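Local coordinates for protein 2-hydroxyisobutanoyl-CoA mutase large subunit (Aquincola tertiaricarbonis, PDB 4R3U) that supplies the substrate-binding large subunit of a cobalamin-dependent mutase that interconverts 2-hydroxyisobutyryl-CoA and (S)-3-hydroxybutyryl-CoA, at residues Asp160-Leu165 and Val191-Lys196. Sequence-based numbering, arbitrary orientation.
Sequences DMEALL and VALGEK
With its CG trans to the backbone N (chi1 179°), Leu193 reaches out from helix 183-196 and places its two methyls among Met161 and Glu162 of helix 158-164 and Leu165 just past its C-terminal end. Leu193 CD2 takes the buried side, 3.6 Å from Leu165 CD1. Met161 CG lies 4.1 Å from the same Leu193 CD2, and both partners run obliquely to Leu193. Leu193 CD1 meets the aliphatic part of Glu162, 3.7 Å from Glu162 CG.

Beyond that methylene the Glu162 chain stays extended and carries its carboxylate to Lys196, one helical turn after Leu193 and itself fully stretched. The two side chains meet at about a right angle, and Lys196 NZ donates to Glu162 OE2 at 3.1 Å, arriving on the syn side but 27° out of the carboxylate plane. This salt bridge borders the apolar contact on its more exposed side. Cutting Glu162 back to an alanine is likely to leave the Lys196 ammonium without this counter-charge and Leu193 CD1 less covered.

On the inner side, Met161 and Leu165 also pack on Phe177 of strand 175-178. The segment axes cross at -68° and approach to 10.6 Å, joining the helices that precede and follow strand 175-178 in the chain, an arrangement characteristic of the outer helical layer of the TIM barrel in acyl-CoA mutases.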
ATOM      1  N   ASP A 160      -9.884  20.275 -32.584  1.00 33.06           N
ATOM      2  CA  ASP A 160      -9.009  20.013 -31.436  1.00 30.43           C
ATOM      3  C   ASP A 160      -9.258  18.607 -30.901  1.00 37.37           C
ATOM      4  O   ASP A 160      -8.322  17.956 -30.388  1.00 38.38           O
ATOM      5  CB  ASP A 160      -9.277  20.985 -30.275  1.00 29.69           C
ATOM      6  CG  ASP A 160      -9.101  22.465 -30.511  1.00 38.66           C
ATOM      7  OD1 ASP A 160      -8.306  22.841 -31.400  1.00 38.13           O
ATOM      8  OD2 ASP A 160      -9.678  23.256 -29.733  1.00 46.68           O
ATOM      9  N   MET A 161     -10.540  18.178 -30.912  1.00 33.39           N
ATOM     10  CA  MET A 161     -10.887  16.830 -30.438  1.00 33.10           C
ATOM     11  C   MET A 161     -10.307  15.743 -31.388  1.00 38.38           C
ATOM     12  O   MET A 161      -9.935  14.666 -30.921  1.00 39.10           O
ATOM     13  CB  MET A 161     -12.408  16.654 -30.251  1.00 34.92           C
ATOM     14  CG  MET A 161     -12.763  15.369 -29.514  1.00 36.05           C
ATOM     15  SD  MET A 161     -14.489  15.243 -29.021  1.00 38.77           S
ATOM     16  CE  MET A 161     -14.516  16.511 -27.657  1.00 34.95           C
ATOM     17  N   GLU A 162     -10.208  16.045 -32.695  1.00 33.84           N
ATOM     18  CA  GLU A 162      -9.644  15.149 -33.692  1.00 33.73           C
ATOM     19  C   GLU A 162      -8.179  14.958 -33.355  1.00 38.08           C
ATOM     20  O   GLU A 162      -7.712  13.818 -33.365  1.00 38.37           O
ATOM     21  CB  GLU A 162      -9.820  15.728 -35.104  1.00 36.10           C
ATOM     22  CG  GLU A 162     -11.276  15.776 -35.534  1.00 46.18           C
ATOM     23  CD  GLU A 162     -11.627  16.604 -36.755  1.00 64.33           C
ATOM     24  OE1 GLU A 162     -10.792  17.427 -37.195  1.00 70.50           O
ATOM     25  OE2 GLU A 162     -12.767  16.457 -37.245  1.00 50.29           O
ATOM     26  N   ALA A 163      -7.478  16.064 -32.959  1.00 34.50           N
ATOM     27  CA  ALA A 163      -6.068  16.072 -32.519  1.00 33.34           C
ATOM     28  C   ALA A 163      -5.933  15.284 -31.240  1.00 37.86           C
ATOM     29  O   ALA A 163      -5.011  14.478 -31.132  1.00 39.13           O
ATOM     30  CB  ALA A 163      -5.571  17.495 -32.304  1.00 33.41           C
ATOM     31  N   LEU A 164      -6.887  15.472 -30.301  1.00 33.78           N
ATOM     32  CA  LEU A 164      -6.957  14.797 -29.006  1.00 33.45           C
ATOM     33  C   LEU A 164      -7.060  13.283 -29.098  1.00 37.06           C
ATOM     34  O   LEU A 164      -6.409  12.583 -28.332  1.00 37.77           O
ATOM     35  CB  LEU A 164      -8.138  15.349 -28.169  1.00 33.27           C
ATOM     36  CG  LEU A 164      -8.373  14.706 -26.778  1.00 36.41           C
ATOM     37  CD1 LEU A 164      -7.379  15.210 -25.777  1.00 36.51           C
ATOM     38  CD2 LEU A 164      -9.767  14.958 -26.284  1.00 36.49           C
ATOM     39  N   LEU A 165      -7.932  12.800 -29.961  1.00 33.81           N
ATOM     40  CA  LEU A 165      -8.253  11.388 -30.126  1.00 33.13           C
ATOM     41  C   LEU A 165      -7.669  10.778 -31.408  1.00 37.13           C
ATOM     42  O   LEU A 165      -8.121   9.726 -31.855  1.00 36.68           O
ATOM     43  CB  LEU A 165      -9.795  11.194 -30.028  1.00 33.21           C
ATOM     44  CG  LEU A 165     -10.408  11.478 -28.636  1.00 34.45           C
ATOM     45  CD1 LEU A 165     -11.898  11.665 -28.711  1.00 33.02           C
ATOM     46  CD2 LEU A 165     -10.037  10.371 -27.610  1.00 34.75           C
ATOM     47  N   VAL A 191     -19.817  12.815 -30.610  1.00 34.88           N
ATOM     48  CA  VAL A 191     -20.792  12.213 -31.516  1.00 36.44           C
ATOM     49  C   VAL A 191     -20.435  12.556 -32.959  1.00 42.17           C
ATOM     50  O   VAL A 191     -20.342  11.648 -33.788  1.00 45.15           O
ATOM     51  CB  VAL A 191     -22.262  12.555 -31.127  1.00 38.04           C
ATOM     52  CG1 VAL A 191     -23.260  12.132 -32.216  1.00 38.65           C
ATOM     53  CG2 VAL A 191     -22.624  11.913 -29.796  1.00 36.70           C
ATOM     54  N   ALA A 192     -20.178  13.850 -33.244  1.00 37.97           N
ATOM     55  CA  ALA A 192     -19.754  14.348 -34.554  1.00 38.21           C
ATOM     56  C   ALA A 192     -18.478  13.634 -35.023  1.00 42.01           C
ATOM     57  O   ALA A 192     -18.413  13.241 -36.189  1.00 44.57           O
ATOM     58  CB  ALA A 192     -19.522  15.849 -34.489  1.00 37.73           C
ATOM     59  N   LEU A 193     -17.496  13.416 -34.113  1.00 37.68           N
ATOM     60  CA  LEU A 193     -16.238  12.706 -34.405  1.00 38.07           C
ATOM     61  C   LEU A 193     -16.490  11.221 -34.774  1.00 41.57           C
ATOM     62  O   LEU A 193     -15.933  10.736 -35.756  1.00 40.78           O
ATOM     63  CB  LEU A 193     -15.235  12.832 -33.227  1.00 36.44           C
ATOM     64  CG  LEU A 193     -13.875  12.110 -33.373  1.00 40.25           C
ATOM     65  CD1 LEU A 193     -13.037  12.676 -34.507  1.00 40.97           C
ATOM     66  CD2 LEU A 193     -13.081  12.194 -32.110  1.00 39.62           C
ATOM     67  N   GLY A 194     -17.331  10.549 -33.989  1.00 39.42           N
ATOM     68  CA  GLY A 194     -17.721   9.159 -34.185  1.00 40.68           C
ATOM     69  C   GLY A 194     -18.384   8.942 -35.518  1.00 46.75           C
ATOM     70  O   GLY A 194     -18.072   7.968 -36.204  1.00 48.37           O
ATOM     71  N   GLU A 195     -19.259   9.891 -35.922  1.00 44.26           N
ATOM     72  CA  GLU A 195     -19.949   9.876 -37.211  1.00 46.21           C
ATOM     73  C   GLU A 195     -18.944  10.045 -38.358  1.00 50.72           C
ATOM     74  O   GLU A 195     -18.948   9.241 -39.299  1.00 52.35           O
ATOM     75  CB  GLU A 195     -21.055  10.949 -37.262  1.00 48.46           C
ATOM     76  CG  GLU A 195     -22.316  10.546 -36.505  1.00 62.86           C
ATOM     77  CD  GLU A 195     -23.410  11.588 -36.329  1.00 84.25           C
ATOM     78  OE1 GLU A 195     -24.596  11.189 -36.256  1.00 79.14           O
ATOM     79  OE2 GLU A 195     -23.086  12.791 -36.205  1.00 74.33           O
ATOM     80  N   LYS A 196     -18.054  11.066 -38.247  1.00 45.43           N
ATOM     81  CA  LYS A 196     -16.995  11.387 -39.207  1.00 44.84           C
ATOM     82  C   LYS A 196     -16.097  10.164 -39.452  1.00 48.84           C
ATOM     83  O   LYS A 196     -15.681   9.906 -40.575  1.00 50.44           O
ATOM     84  CB  LYS A 196     -16.161  12.573 -38.685  1.00 44.23           C
ATOM     85  CG  LYS A 196     -15.283  13.213 -39.745  1.00 53.65           C
ATOM     86  CD  LYS A 196     -14.897  14.639 -39.410  1.00 60.67           C
ATOM     87  CE  LYS A 196     -13.968  15.205 -40.460  1.00 66.07           C
ATOM     88  NZ  LYS A 196     -13.619  16.619 -40.187  1.00 72.92           N
TER